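Local coordinates for leucine-rich-repeat protein (Methanosarcina barkeri, PDB 4WNR) that binds GDP and magnesium through its Roc G-protein domain, here joined to the COR-A region, and as a whole protein probably phosphorylates serine and threonine residues, at residues V42-V47 with R114-L119; H104-F109 with E280-I285; T216-M221 with E229-I234. All blocks are in the same frame, centred on the assembly; numbering follows the deposited sequence.

Contact 1 of 3, residues V42-V47 with R114-L119; sequences VKVLLV and RSLYIL
V44, L45, L46 and V47 pair in parallel with L116, Y117, I118 and L119 in the core sheet of the Ras-like, P-loop NTPase fold of the Roc domain. Strand 36-47 runs straight on into the phosphate-binding loop, and its segment 42-47 makes an angle of 20° with strand 116-119. Four backbone bonds join the two. L116 N donates to K43 O at 3.0 Å, and L45 N returns a bond to L116 O; then I118 N reaches L45 O at 3.0 Å, almost straight at 177°, and V47 N reaches I118 O.

On the face that carries V44, L46 and L116, I118 meets both V44 and L46. I118 CB lies 3.9 Å from L46 CD1, and the CG2 branch comes alongside the same methyl, 3.8 Å from L46 CD1. CG1 stands anti to the carbonyl carbon (chi1 -64°), which carries it across toward V44, 4.0 Å from V44 CG1. At the tip, CD1 meets V44 CG1 at 3.5 Å, while F189 of helix 186-198 packs on the same side chain.

L45, Y117 and V47 occupy the other face. L45 and Y117 lie side by side, with L45 CD1 approaching the ring obliquely, 3.3 Å from Y117 CZ. V47 CG2 comes to the ring edge near its plane, 4.2 Å from Y117 CD2, and I136 of helix 129-140 adjoins both residues. The Y117 hydroxyl is hydrogen-bonded to S112 O. Replacing Y117 by an alanine removes the ring, which is likely to leave L45 CD1 and V47 CG2 without their neighbour and S112 O without its phenol partner. Ahead of the first direct bond, one water accepts from K43 N and donates to R114 O.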
# COMPACT_ATOMS: atom_id res chain seq x y z
N VAL A 42 7.02 10.15 1.13
CA VAL A 42 6.48 9.41 -0.01
C VAL A 42 6.30 7.95 0.38
O VAL A 42 7.13 7.38 1.08
CB VAL A 42 7.41 9.46 -1.24
CG1 VAL A 42 6.68 8.99 -2.49
CG2 VAL A 42 7.97 10.85 -1.46
N LYS A 43 5.20 7.35 -0.09
CA LYS A 43 5.00 5.91 0.03
C LYS A 43 5.58 5.23 -1.21
O LYS A 43 5.23 5.59 -2.33
CB LYS A 43 3.51 5.58 0.18
CG LYS A 43 3.25 4.11 0.47
CD LYS A 43 1.83 3.85 0.95
CE LYS A 43 0.83 3.99 -0.18
NZ LYS A 43 -0.57 3.76 0.29
N VAL A 44 6.46 4.26 -0.99
CA VAL A 44 7.05 3.48 -2.08
C VAL A 44 6.46 2.08 -2.06
O VAL A 44 6.53 1.38 -1.05
CB VAL A 44 8.59 3.42 -1.97
CG1 VAL A 44 9.18 2.56 -3.08
CG2 VAL A 44 9.18 4.82 -2.04
N LEU A 45 5.89 1.67 -3.19
CA LEU A 45 5.17 0.41 -3.30
C LEU A 45 5.94 -0.61 -4.13
O LEU A 45 6.06 -0.46 -5.35
CB LEU A 45 3.79 0.64 -3.91
CG LEU A 45 2.83 1.46 -3.04
CD1 LEU A 45 1.78 2.16 -3.88
CD2 LEU A 45 2.16 0.58 -1.99
N LEU A 46 6.46 -1.64 -3.47
CA LEU A 46 7.11 -2.76 -4.15
C LEU A 46 6.02 -3.66 -4.73
O LEU A 46 5.27 -4.29 -3.98
CB LEU A 46 8.00 -3.56 -3.18
CG LEU A 46 9.37 -3.01 -2.76
CD1 LEU A 46 10.32 -2.94 -3.94
CD2 LEU A 46 9.24 -1.65 -2.08
N VAL A 47 5.92 -3.71 -6.05
CA VAL A 47 4.90 -4.53 -6.72
C VAL A 47 5.52 -5.43 -7.79
O VAL A 47 6.62 -5.18 -8.28
CB VAL A 47 3.78 -3.67 -7.33
CG1 VAL A 47 2.97 -3.00 -6.23
CG2 VAL A 47 4.33 -2.64 -8.31
N ARG A 114 -0.22 9.74 -5.86
CA ARG A 114 0.81 10.58 -5.24
C ARG A 114 1.81 9.74 -4.45
O ARG A 114 2.11 10.01 -3.29
CB ARG A 114 0.16 11.64 -4.34
CG ARG A 114 -0.76 12.59 -5.09
CD ARG A 114 -1.28 13.70 -4.18
NE ARG A 114 -2.24 13.20 -3.20
CZ ARG A 114 -2.88 13.96 -2.31
NH1 ARG A 114 -2.67 15.27 -2.26
NH2 ARG A 114 -3.73 13.40 -1.46
N SER A 115 2.31 8.70 -5.11
CA SER A 115 3.24 7.74 -4.51
C SER A 115 4.35 7.43 -5.52
O SER A 115 4.46 8.10 -6.54
CB SER A 115 2.49 6.46 -4.13
OG SER A 115 1.38 6.75 -3.29
N LEU A 116 5.18 6.44 -5.21
CA LEU A 116 6.17 5.93 -6.16
C LEU A 116 6.10 4.40 -6.21
O LEU A 116 5.91 3.74 -5.19
CB LEU A 116 7.58 6.38 -5.77
CG LEU A 116 8.68 6.11 -6.81
CD1 LEU A 116 9.66 7.28 -6.88
CD2 LEU A 116 9.43 4.81 -6.53
N TYR A 117 6.24 3.86 -7.42
CA TYR A 117 6.13 2.42 -7.63
C TYR A 117 7.44 1.81 -8.10
O TYR A 117 8.14 2.39 -8.94
CB TYR A 117 5.03 2.12 -8.66
CG TYR A 117 3.63 2.31 -8.12
CD1 TYR A 117 3.06 3.57 -8.02
CD2 TYR A 117 2.89 1.21 -7.69
CE1 TYR A 117 1.78 3.74 -7.51
CE2 TYR A 117 1.61 1.37 -7.18
CZ TYR A 117 1.06 2.64 -7.10
OH TYR A 117 -0.21 2.80 -6.59
N ILE A 118 7.77 0.65 -7.55
CA ILE A 118 8.92 -0.14 -8.00
C ILE A 118 8.40 -1.48 -8.51
O ILE A 118 7.97 -2.33 -7.73
CB ILE A 118 9.94 -0.36 -6.87
CG1 ILE A 118 10.54 0.98 -6.44
CG2 ILE A 118 11.05 -1.31 -7.32
CD1 ILE A 118 11.38 0.92 -5.18
N LEU A 119 8.42 -1.65 -9.83
CA LEU A 119 7.96 -2.89 -10.47
C LEU A 119 9.12 -3.87 -10.62
O LEU A 119 10.04 -3.63 -11.41
CB LEU A 119 7.35 -2.58 -11.85
CG LEU A 119 6.89 -3.77 -12.70
CD1 LEU A 119 5.91 -4.66 -11.94
CD2 LEU A 119 6.26 -3.28 -13.99
O HOH W 1 3.05 8.89 -0.77

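Contact 2 of 3, residues H104-F109 with E280-I285; sequences HATHQF and EGVYKI
The Roc–COR interface brings T106 and H104, on the Roc side, against Y283 of the COR-A helix 275-286. T106 OG1 donates a hydrogen bond of 2.7 Å to Y283 OH. With chi1 at 58°, the T106 hydroxyl lies between the backbone N and carbonyl carbon, and the methyl CG2 stands anti to the carbonyl carbon, 3.7 Å from Y283 CE1 and 4.0 Å from V282 CG1. The phenol oxygen is also hydrogen-bonded to E101 OE2, so two Roc side chains bond to it, which probably limits swinging of the ring.

Segment 104-109 leaves helix 99-104, which begins at the last glycine of the DxxG motif of the G domain; it probably corresponds to the switch II region of Ras-like proteins, and the COR-A helix packs directly on it.

H104 approaches the tyrosine from another direction. Its CB lies at the ring edge, in the ring plane, while its imidazole crosses the phenol obliquely, planes at 49°, with H104 CD2 3.5 Å from Y283 CE1. Farther along, V282 points its CG2 branch obliquely at the F109 ring, 4.1 Å from F109 CE2, and M329 of helix 322-331 also packs against V282.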
# COMPACT_ATOMS: atom_id res chain seq x y z
N HIS A 104 -4.09 -13.39 -3.59
CA HIS A 104 -5.49 -13.02 -3.33
C HIS A 104 -5.83 -11.60 -3.78
O HIS A 104 -6.99 -11.19 -3.71
CB HIS A 104 -5.81 -13.17 -1.85
CG HIS A 104 -5.65 -14.57 -1.34
ND1 HIS A 104 -6.37 -15.63 -1.85
CD2 HIS A 104 -4.87 -15.09 -0.36
CE1 HIS A 104 -6.03 -16.74 -1.21
NE2 HIS A 104 -5.13 -16.43 -0.30
N ALA A 105 -4.83 -10.85 -4.23
CA ALA A 105 -5.00 -9.48 -4.76
C ALA A 105 -5.46 -8.47 -3.70
O ALA A 105 -6.12 -7.48 -4.03
CB ALA A 105 -5.95 -9.49 -5.95
N THR A 106 -5.10 -8.71 -2.44
CA THR A 106 -5.43 -7.78 -1.35
C THR A 106 -4.49 -6.58 -1.29
O THR A 106 -4.74 -5.62 -0.56
CB THR A 106 -5.43 -8.49 0.02
OG1 THR A 106 -4.14 -9.07 0.26
CG2 THR A 106 -6.50 -9.57 0.08
N HIS A 107 -3.40 -6.63 -2.06
CA HIS A 107 -2.49 -5.50 -2.20
C HIS A 107 -3.17 -4.29 -2.85
O HIS A 107 -2.75 -3.15 -2.64
CB HIS A 107 -1.25 -5.90 -3.01
CG HIS A 107 -1.52 -6.11 -4.46
ND1 HIS A 107 -2.02 -7.30 -4.96
CD2 HIS A 107 -1.36 -5.30 -5.53
CE1 HIS A 107 -2.15 -7.20 -6.27
NE2 HIS A 107 -1.76 -6.00 -6.64
N GLN A 108 -4.21 -4.55 -3.63
CA GLN A 108 -5.00 -3.50 -4.28
C GLN A 108 -5.57 -2.46 -3.31
O GLN A 108 -5.79 -1.31 -3.69
CB GLN A 108 -6.16 -4.12 -5.07
CG GLN A 108 -5.74 -4.85 -6.34
CD GLN A 108 -6.92 -5.53 -7.02
OE1 GLN A 108 -7.58 -6.38 -6.44
NE2 GLN A 108 -7.18 -5.14 -8.27
N PHE A 109 -5.80 -2.87 -2.06
CA PHE A 109 -6.37 -1.96 -1.05
C PHE A 109 -5.40 -0.82 -0.71
O PHE A 109 -5.83 0.26 -0.31
CB PHE A 109 -6.73 -2.70 0.26
CG PHE A 109 -7.48 -3.99 0.07
CD1 PHE A 109 -8.30 -4.20 -1.04
CD2 PHE A 109 -7.39 -5.00 1.02
CE1 PHE A 109 -8.99 -5.40 -1.19
CE2 PHE A 109 -8.08 -6.19 0.88
CZ PHE A 109 -8.88 -6.39 -0.23
N GLU A 280 -6.22 -9.92 7.16
CA GLU A 280 -6.54 -11.10 7.97
C GLU A 280 -8.05 -11.35 8.04
O GLU A 280 -8.48 -12.50 8.15
CB GLU A 280 -5.97 -10.96 9.39
CG GLU A 280 -4.44 -10.99 9.45
CD GLU A 280 -3.84 -12.30 8.95
OE1 GLU A 280 -4.46 -13.36 9.17
OE2 GLU A 280 -2.75 -12.26 8.35
N GLY A 281 -8.84 -10.28 7.98
CA GLY A 281 -10.29 -10.40 7.90
C GLY A 281 -10.76 -10.99 6.57
O GLY A 281 -11.68 -11.80 6.54
N VAL A 282 -10.10 -10.57 5.49
CA VAL A 282 -10.42 -11.08 4.15
C VAL A 282 -9.97 -12.53 3.98
O VAL A 282 -10.68 -13.33 3.39
CB VAL A 282 -9.77 -10.20 3.05
CG1 VAL A 282 -9.96 -10.81 1.67
CG2 VAL A 282 -10.36 -8.80 3.08
N TYR A 283 -8.79 -12.87 4.51
CA TYR A 283 -8.26 -14.23 4.41
C TYR A 283 -9.09 -15.23 5.21
O TYR A 283 -9.23 -16.39 4.81
CB TYR A 283 -6.79 -14.31 4.85
CG TYR A 283 -5.84 -13.44 4.05
CD1 TYR A 283 -5.97 -13.29 2.67
CD2 TYR A 283 -4.78 -12.77 4.68
CE1 TYR A 283 -5.09 -12.49 1.95
CE2 TYR A 283 -3.90 -11.98 3.97
CZ TYR A 283 -4.06 -11.84 2.60
OH TYR A 283 -3.19 -11.05 1.89
N LYS A 284 -9.64 -14.78 6.34
CA LYS A 284 -10.56 -15.60 7.13
C LYS A 284 -11.78 -16.02 6.31
O LYS A 284 -12.25 -17.15 6.42
CB LYS A 284 -11.00 -14.87 8.40
CG LYS A 284 -10.08 -15.10 9.59
CD LYS A 284 -10.47 -14.24 10.78
CE LYS A 284 -10.04 -14.86 12.10
NZ LYS A 284 -8.59 -15.23 12.13
N ILE A 285 -12.28 -15.10 5.49
CA ILE A 285 -13.41 -15.37 4.60
C ILE A 285 -13.00 -16.31 3.47
O ILE A 285 -13.67 -17.31 3.22
CB ILE A 285 -14.01 -14.06 4.02
CG1 ILE A 285 -14.61 -13.21 5.14
CG2 ILE A 285 -15.07 -14.37 2.97
CD1 ILE A 285 -14.87 -11.77 4.75

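Contact 3 of 3, residues T216-M221 with E229-I234; sequences TKLEKM and EEYRNI
K217 and I234 bring the backbones nearest, with their CA atoms 8.3 Å apart, on helical segments 216-220 and 229-234 whose axes approach to 11.9 Å and run at 130° to each other. The two helices, 209-220 and 228-237, are separated along the chain by the short strand 225-226, which pairs with strand 271-272, and helix 243-256 follows; this order is consistent with the winged-helix-like fold of a COR-A domain. At this separation the segments meet through side chains alone, without any hydrogen bond across.

I234 has the largest share of the contact, turning CG2 to K217 and CD1 to M221 and L218. Its CG2 methyl, anti to the backbone N, packs against the aliphatic part of K217, 4.1 Å from K217 CG. The other branch, with chi1 at -68°, leads CD1 toward M221, which follows helix 209-220. There the two chains reach toward each other tip to tip, M221 CE standing 3.5 Å from I234 CD1, and the methionine also packs on L273. I226 of the intervening strand touches both I234 and L218.

L218 works on the more buried side. Its CD2 branch is 4.4 Å from I234 CD1, a loose apolar approach, and L253 of helix 243-256 lies against the same leucine. Y231 is held from beyond the contact: its hydroxyl is hydrogen-bonded to Q246 O, and L249 and V250 of helix 243-256 touch its side chain. L218 CD1 meets that ring at the edge, near its plane, 4.3 Å from Y231 CE1.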
# COMPACT_ATOMS: atom_id res chain seq x y z
N THR A 216 1.38 12.57 13.39
CA THR A 216 2.19 11.88 14.39
C THR A 216 1.34 11.24 15.50
O THR A 216 1.74 10.23 16.08
CB THR A 216 3.23 12.82 15.04
OG1 THR A 216 2.58 14.01 15.49
CG2 THR A 216 4.31 13.19 14.03
N LYS A 217 0.19 11.84 15.79
CA LYS A 217 -0.76 11.28 16.75
C LYS A 217 -1.29 9.93 16.26
O LYS A 217 -1.32 8.95 17.01
CB LYS A 217 -1.93 12.25 16.97
CG LYS A 217 -2.90 11.88 18.08
CD LYS A 217 -2.27 12.00 19.46
CE LYS A 217 -3.33 12.03 20.56
NZ LYS A 217 -4.21 10.83 20.55
N LEU A 218 -1.68 9.88 14.98
CA LEU A 218 -2.20 8.67 14.35
C LEU A 218 -1.14 7.56 14.25
O LEU A 218 -1.46 6.38 14.40
CB LEU A 218 -2.75 8.98 12.96
CG LEU A 218 -4.01 9.84 12.91
CD1 LEU A 218 -4.19 10.46 11.53
CD2 LEU A 218 -5.24 9.04 13.29
N GLU A 219 0.11 7.95 14.00
CA GLU A 219 1.21 6.99 13.86
C GLU A 219 1.49 6.23 15.15
O GLU A 219 1.71 5.02 15.12
CB GLU A 219 2.48 7.70 13.38
CG GLU A 219 2.44 8.10 11.91
CD GLU A 219 3.64 8.93 11.49
OE1 GLU A 219 4.64 8.98 12.24
OE2 GLU A 219 3.59 9.52 10.39
N LYS A 220 1.48 6.94 16.28
CA LYS A 220 1.75 6.32 17.58
C LYS A 220 0.55 5.57 18.17
O LYS A 220 0.71 4.82 19.13
CB LYS A 220 2.25 7.37 18.57
CG LYS A 220 3.58 8.01 18.17
CD LYS A 220 4.48 8.28 19.37
CE LYS A 220 3.92 9.36 20.29
NZ LYS A 220 3.98 10.72 19.69
N MET A 221 -0.63 5.76 17.59
CA MET A 221 -1.83 5.02 18.01
C MET A 221 -1.73 3.54 17.61
O MET A 221 -1.30 3.22 16.50
CB MET A 221 -3.10 5.63 17.42
CG MET A 221 -3.88 6.49 18.41
SD MET A 221 -5.41 7.13 17.69
CE MET A 221 -4.86 8.74 17.16
N GLU A 229 -15.91 10.02 13.19
CA GLU A 229 -16.16 10.91 14.33
C GLU A 229 -14.90 11.09 15.17
O GLU A 229 -14.58 12.20 15.60
CB GLU A 229 -17.30 10.34 15.19
CG GLU A 229 -17.68 11.18 16.41
CD GLU A 229 -18.25 12.55 16.05
OE1 GLU A 229 -18.78 12.71 14.94
OE2 GLU A 229 -18.17 13.46 16.90
N GLU A 230 -14.18 9.99 15.40
CA GLU A 230 -12.96 10.00 16.21
C GLU A 230 -11.84 10.78 15.53
O GLU A 230 -11.06 11.45 16.20
CB GLU A 230 -12.50 8.57 16.50
CG GLU A 230 -13.35 7.84 17.53
CD GLU A 230 -12.97 6.38 17.70
OE1 GLU A 230 -13.08 5.87 18.84
OE2 GLU A 230 -12.57 5.73 16.71
N TYR A 231 -11.76 10.68 14.21
CA TYR A 231 -10.78 11.44 13.44
C TYR A 231 -11.02 12.94 13.53
O TYR A 231 -10.08 13.72 13.71
CB TYR A 231 -10.78 11.00 11.97
CG TYR A 231 -9.92 11.88 11.09
CD1 TYR A 231 -8.53 11.75 11.08
CD2 TYR A 231 -10.49 12.86 10.28
CE1 TYR A 231 -7.74 12.56 10.29
CE2 TYR A 231 -9.70 13.68 9.48
CZ TYR A 231 -8.33 13.53 9.49
OH TYR A 231 -7.55 14.33 8.70
N ARG A 232 -12.28 13.35 13.39
CA ARG A 232 -12.66 14.76 13.48
C ARG A 232 -12.40 15.34 14.88
O ARG A 232 -12.08 16.52 15.01
CB ARG A 232 -14.13 14.97 13.07
CG ARG A 232 -14.32 15.03 11.56
CD ARG A 232 -15.72 15.47 11.16
NE ARG A 232 -16.56 14.34 10.74
CZ ARG A 232 -17.37 13.64 11.53
NH1 ARG A 232 -17.49 13.92 12.82
NH2 ARG A 232 -18.08 12.63 11.02
N ASN A 233 -12.53 14.51 15.91
CA ASN A 233 -12.20 14.90 17.28
C ASN A 233 -10.70 15.10 17.47
O ASN A 233 -10.27 16.05 18.13
CB ASN A 233 -12.73 13.87 18.28
CG ASN A 233 -14.24 13.86 18.37
OD1 ASN A 233 -14.91 14.85 18.06
ND2 ASN A 233 -14.80 12.73 18.79
N ILE A 234 -9.90 14.19 16.90
CA ILE A 234 -8.44 14.31 16.92
C ILE A 234 -7.98 15.57 16.19
O ILE A 234 -7.03 16.23 16.60
CB ILE A 234 -7.76 13.06 16.30
CG1 ILE A 234 -7.99 11.84 17.19
CG2 ILE A 234 -6.26 13.28 16.12
CD1 ILE A 234 -7.84 10.52 16.46

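Contact 1 lies within the Roc domain, contact 3 within the COR-A region, and contact 2 joins the two. Contact 1 is nearest the nucleotide: the side chain of L46 is about 7 Å from GDP and about 8 Å from magnesium. In contact 2 the side chain of Y283 is about 11 Å from magnesium and about 13 Å from GDP, so the COR-A helix makes no direct contact with the nucleotide through this residue. The centres of contacts 1 and 2 are 20 Å apart, their nearest atoms about 5 Å. Contact 3, 25 Å centre to centre from either, lies away from the pocket, nested in the chain loop that contact 2 closes.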